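Local coordinates for protein NADH oxidoreductase (PDB 3PI7) that probably binds NADPH and acts as an NAD(P)H-dependent oxidoreductase, perhaps a quinone reductase, of the medium-chain dehydrogenase type, at residues A124-A128 and A129-P133; D239-T242 and G243-S247. All coordinates share one frame; numbering follows the deposited sequence. Where two conformers were deposited one is given.

Contact 1. Residues A124-A128 and A129-P133; sequences AVAEA and AACIP
Ala130 and Cys131 fold back on Glu127 and Ala128 through two successive backbone hydrogen bonds, which turn the chain between two short strands. Ala130 N donates to Glu127 O at 2.8 Å, and Cys131 N donates to Ala128 O at 3.1 Å. Each bond spans three residues, so the link is a pair of overlapping beta turns, a single turn of 3-10 helix at Ala128 and Ala129. Both donors sit well above the plane of the carbonyl they reach, Ala130 N by 62°, consistent with the tight curl of the chain.

A water spans the turn on the Glu127 side. It accepts from Ala129 N at 3.0 Å and makes a weak bond to Glu127 OE1, an oxygen also held by Ser50 OG; the other carboxylate oxygen, Glu127 OE2, takes Gln51 NE2.

The apolar contact is that of Cys131 SG with Ala126 CB, at 4.1 Å; SG is set there anti to its own carbonyl carbon (chi1 -63°). Two further close approaches accompany it, Ala130 CB to Glu127 CB at 4.1 Å and Cys131 SG to Glu127 O at 3.6 Å.

The turn connects strand 123-127, paired antiparallel with strand 51-56, to strand 131-133, paired antiparallel with strand 107-111, within the GroES-like fold. Cys131 packs on Val52, Val108 and Phe110, while Tyr99 and Leu103 of helix 98-103 cover Ala128.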
loop_
_atom_site.group_PDB
_atom_site.type_symbol
_atom_site.label_atom_id
_atom_site.label_comp_id
_atom_site.label_asym_id
_atom_site.label_seq_id
_atom_site.Cartn_x
_atom_site.Cartn_y
_atom_site.Cartn_z
ATOM N N ALA A 124 -2.686 -24.446 29.241
ATOM C CA ALA A 124 -2.565 -23.117 28.613
ATOM C C ALA A 124 -3.653 -22.231 29.150
ATOM O O ALA A 124 -4.619 -22.731 29.739
ATOM C CB ALA A 124 -2.687 -23.247 27.092
ATOM N N VAL A 125 -3.497 -20.922 28.987
ATOM C CA VAL A 125 -4.542 -19.989 29.389
ATOM C C VAL A 125 -5.038 -19.279 28.137
ATOM O O VAL A 125 -4.231 -18.860 27.301
ATOM C CB VAL A 125 -4.058 -18.981 30.468
ATOM C CG1 VAL A 125 -5.129 -17.932 30.764
ATOM C CG2 VAL A 125 -3.647 -19.703 31.737
ATOM N N ALA A 126 -6.351 -19.168 27.993
ATOM C CA ALA A 126 -6.916 -18.400 26.903
ATOM C C ALA A 126 -8.059 -17.586 27.425
ATOM O O ALA A 126 -8.678 -17.952 28.439
ATOM C CB ALA A 126 -7.388 -19.356 25.776
ATOM N N GLU A 127 -8.404 -16.523 26.715
ATOM C CA GLU A 127 -9.648 -15.785 27.010
ATOM C C GLU A 127 -10.804 -16.700 26.722
ATOM O O GLU A 127 -10.730 -17.474 25.755
ATOM C CB GLU A 127 -9.759 -14.532 26.103
ATOM C CG GLU A 127 -8.724 -13.483 26.438
ATOM C CD GLU A 127 -8.853 -12.866 27.818
ATOM O OE1 GLU A 127 -9.985 -12.801 28.345
ATOM O OE2 GLU A 127 -7.801 -12.550 28.415
ATOM N N ALA A 128 -11.890 -16.627 27.523
ATOM C CA ALA A 128 -13.083 -17.444 27.228
ATOM C C ALA A 128 -13.534 -17.182 25.788
ATOM O O ALA A 128 -13.865 -18.119 25.028
ATOM C CB ALA A 128 -14.195 -17.116 28.211
ATOM N N ALA A 129 -13.454 -15.906 25.383
ATOM C CA ALA A 129 -13.859 -15.453 24.042
ATOM C C ALA A 129 -12.977 -16.000 22.940
ATOM O O ALA A 129 -13.343 -15.890 21.769
ATOM C CB ALA A 129 -13.857 -13.929 23.996
ATOM N N ALA A 130 -11.815 -16.606 23.286
ATOM C CA ALA A 130 -10.900 -17.121 22.266
ATOM C C ALA A 130 -11.021 -18.647 22.155
ATOM O O ALA A 130 -10.153 -19.309 21.579
ATOM C CB ALA A 130 -9.482 -16.720 22.608
ATOM N N CYS A 131 -12.098 -19.203 22.739
ATOM C CA CYS A 131 -12.350 -20.635 22.726
ATOM C C CYS A 131 -13.513 -20.970 21.894
ATOM O O CYS A 131 -14.493 -20.236 21.879
ATOM C CB CYS A 131 -12.551 -21.156 24.141
ATOM S SG CYS A 131 -11.095 -20.971 25.181
ATOM N N ILE A 132 -13.438 -22.114 21.229
ATOM C CA ILE A 132 -14.572 -22.585 20.443
ATOM C C ILE A 132 -14.957 -23.934 20.989
ATOM O O ILE A 132 -14.217 -24.895 20.757
ATOM C CB ILE A 132 -14.255 -22.667 18.920
ATOM C CG1 ILE A 132 -13.829 -21.313 18.320
ATOM C CG2 ILE A 132 -15.402 -23.334 18.150
ATOM C CD1 ILE A 132 -13.296 -21.420 16.874
ATOM N N PRO A 133 -16.078 -24.048 21.733
ATOM C CA PRO A 133 -16.482 -25.368 22.209
ATOM C C PRO A 133 -16.738 -26.245 21.000
ATOM O O PRO A 133 -17.398 -25.834 20.034
ATOM C CB PRO A 133 -17.738 -25.092 23.033
ATOM C CG PRO A 133 -17.675 -23.608 23.361
ATOM C CD PRO A 133 -17.056 -23.015 22.120
HETATM O O HOH W 1 -13.061 -13.655 27.373
#

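Contact 2. Residues D239-T242 and G243-S247; sequences DAVT and GPLAS
Asp239 meets Ala246 at the end of a parallel strand, its OD2 only 3.0 Å from Ala246 CB, a tight approach of a carboxylate to a methyl group. OD1 accepts from two successive amides of the loop that follows: Val241 N at 3.0 Å and Thr242 N, also at 3.0 Å and nearly straight at 177°, the first closing an Asx turn and the two together an Asx motif. The carboxylate is turned toward them by a chi1 of 179°, which sets CG opposite the backbone N. Both donors come from the same face of the carboxylate, Val241 N the steeper of the two. Thr171 OG1 also binds OD1 and Trp259 NE1 binds OD2, so both oxygens of this buried group have further partners. Replacing Asp239 by alanine would probably leave the two amides, Thr171 OG1 and Trp259 NE1 without this acceptor and the loop freer to shift.

Val241 lays CG1 against Leu245 CD2 at 4.3 Å, while its carbonyl oxygen accepts from Thr242 OG1 at 2.7 Å. Thr242 then turns its own carbonyl to the first helical turn: Ala246 N reaches Thr242 O in a weak bond of 3.5 Å, and a water that accepts from Leu245 N lies within hydrogen-bonding distance of Thr242 O.

The loop thus carries the chain from strand 236-239 into helix 243-252, a beta-alpha connection of the Rossmann fold. Strand 258-261 lies alongside, Ile261 against Thr242 and Trp259 against Ala246, and Pro275 of the second subunit packs on Thr242.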
loop_
_atom_site.group_PDB
_atom_site.type_symbol
_atom_site.label_atom_id
_atom_site.label_comp_id
_atom_site.label_asym_id
_atom_site.label_seq_id
_atom_site.Cartn_x
_atom_site.Cartn_y
_atom_site.Cartn_z
ATOM N N ASP A 239 -0.109 -12.291 0.176
ATOM C CA ASP A 239 1.315 -12.552 0.250
ATOM C C ASP A 239 1.823 -12.901 1.650
ATOM O O ASP A 239 1.782 -12.062 2.552
ATOM C CB ASP A 239 2.034 -11.295 -0.261
ATOM C CG ASP A 239 3.556 -11.360 -0.249
ATOM O OD1 ASP A 239 4.112 -12.475 -0.408
ATOM O OD2 ASP A 239 4.182 -10.292 -0.128
ATOM N N ALA A 240 2.394 -14.107 1.795
ATOM C CA ALA A 240 2.992 -14.567 3.051
ATOM C C ALA A 240 4.529 -14.405 3.050
ATOM O O ALA A 240 5.174 -14.690 4.076
ATOM C CB ALA A 240 2.668 -16.063 3.256
ATOM N N VAL A 241 5.122 -14.035 1.900
ATOM C CA VAL A 241 6.559 -14.113 1.706
ATOM C C VAL A 241 7.236 -12.754 1.697
ATOM O O VAL A 241 8.246 -12.585 2.385
ATOM C CB VAL A 241 6.857 -14.917 0.400
ATOM C CG1 VAL A 241 8.345 -14.973 0.074
ATOM C CG2 VAL A 241 6.304 -16.348 0.492
ATOM N N THR A 242 6.682 -11.782 0.929
ATOM C CA THR A 242 7.269 -10.464 0.712
ATOM C C THR A 242 8.583 -10.681 -0.033
ATOM O O THR A 242 8.695 -11.652 -0.786
ATOM C CB THR A 242 7.366 -9.573 1.978
ATOM O OG1 THR A 242 8.507 -9.939 2.763
ATOM C CG2 THR A 242 6.093 -9.600 2.813
ATOM N N GLY A 243 9.500 -9.720 0.077
ATOM C CA GLY A 243 10.778 -9.761 -0.623
ATOM C C GLY A 243 10.661 -9.647 -2.133
ATOM O O GLY A 243 9.604 -9.282 -2.666
ATOM N N PRO A 244 11.757 -10.001 -2.826
ATOM C CA PRO A 244 11.806 -9.906 -4.307
ATOM C C PRO A 244 10.726 -10.673 -5.056
ATOM O O PRO A 244 10.246 -10.189 -6.096
ATOM C CB PRO A 244 13.179 -10.498 -4.646
ATOM C CG PRO A 244 13.997 -10.266 -3.426
ATOM C CD PRO A 244 13.063 -10.417 -2.265
ATOM N N LEU A 245 10.343 -11.873 -4.559
ATOM C CA LEU A 245 9.286 -12.641 -5.221
ATOM C C LEU A 245 7.996 -11.851 -5.234
ATOM O O LEU A 245 7.363 -11.701 -6.280
ATOM C CB LEU A 245 9.055 -13.974 -4.498
ATOM C CG LEU A 245 7.880 -14.817 -4.957
ATOM C CD1 LEU A 245 8.015 -15.195 -6.424
ATOM C CD2 LEU A 245 7.725 -16.021 -4.075
ATOM N N ALA A 246 7.614 -11.318 -4.076
ATOM C CA ALA A 246 6.358 -10.570 -4.009
ATOM C C ALA A 246 6.450 -9.250 -4.797
ATOM O O ALA A 246 5.453 -8.819 -5.388
ATOM C CB ALA A 246 5.986 -10.332 -2.566
ATOM N N SER A 247 7.642 -8.633 -4.811
ATOM C CA SER A 247 7.897 -7.399 -5.559
ATOM C C SER A 247 7.629 -7.634 -7.047
ATOM O O SER A 247 6.965 -6.815 -7.691
ATOM C CB SER A 247 9.335 -6.941 -5.348
ATOM O OG SER A 247 9.606 -5.815 -6.167
HETATM O O HOH W 2 10.885 -13.103 -1.904
#

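In the fold
Contacts 1 and 2 belong to the two halves of the chain and lie on opposite sides of its centre, the centre of each about 17 Å from it. Their own centres are 33 Å apart and their nearest atoms about 22 Å, so they do not touch. Contact 1 joins two strands that each pair antiparallel with a different neighbour in the GroES-like part, whereas contact 2 links a parallel strand to a helix in the Rossmann part, the half that in this family binds the dinucleotide. Only contact 2 is reached by the second subunit. The potassium ion, held by Asp19 and Tyr21, is bound by residues of neither contact.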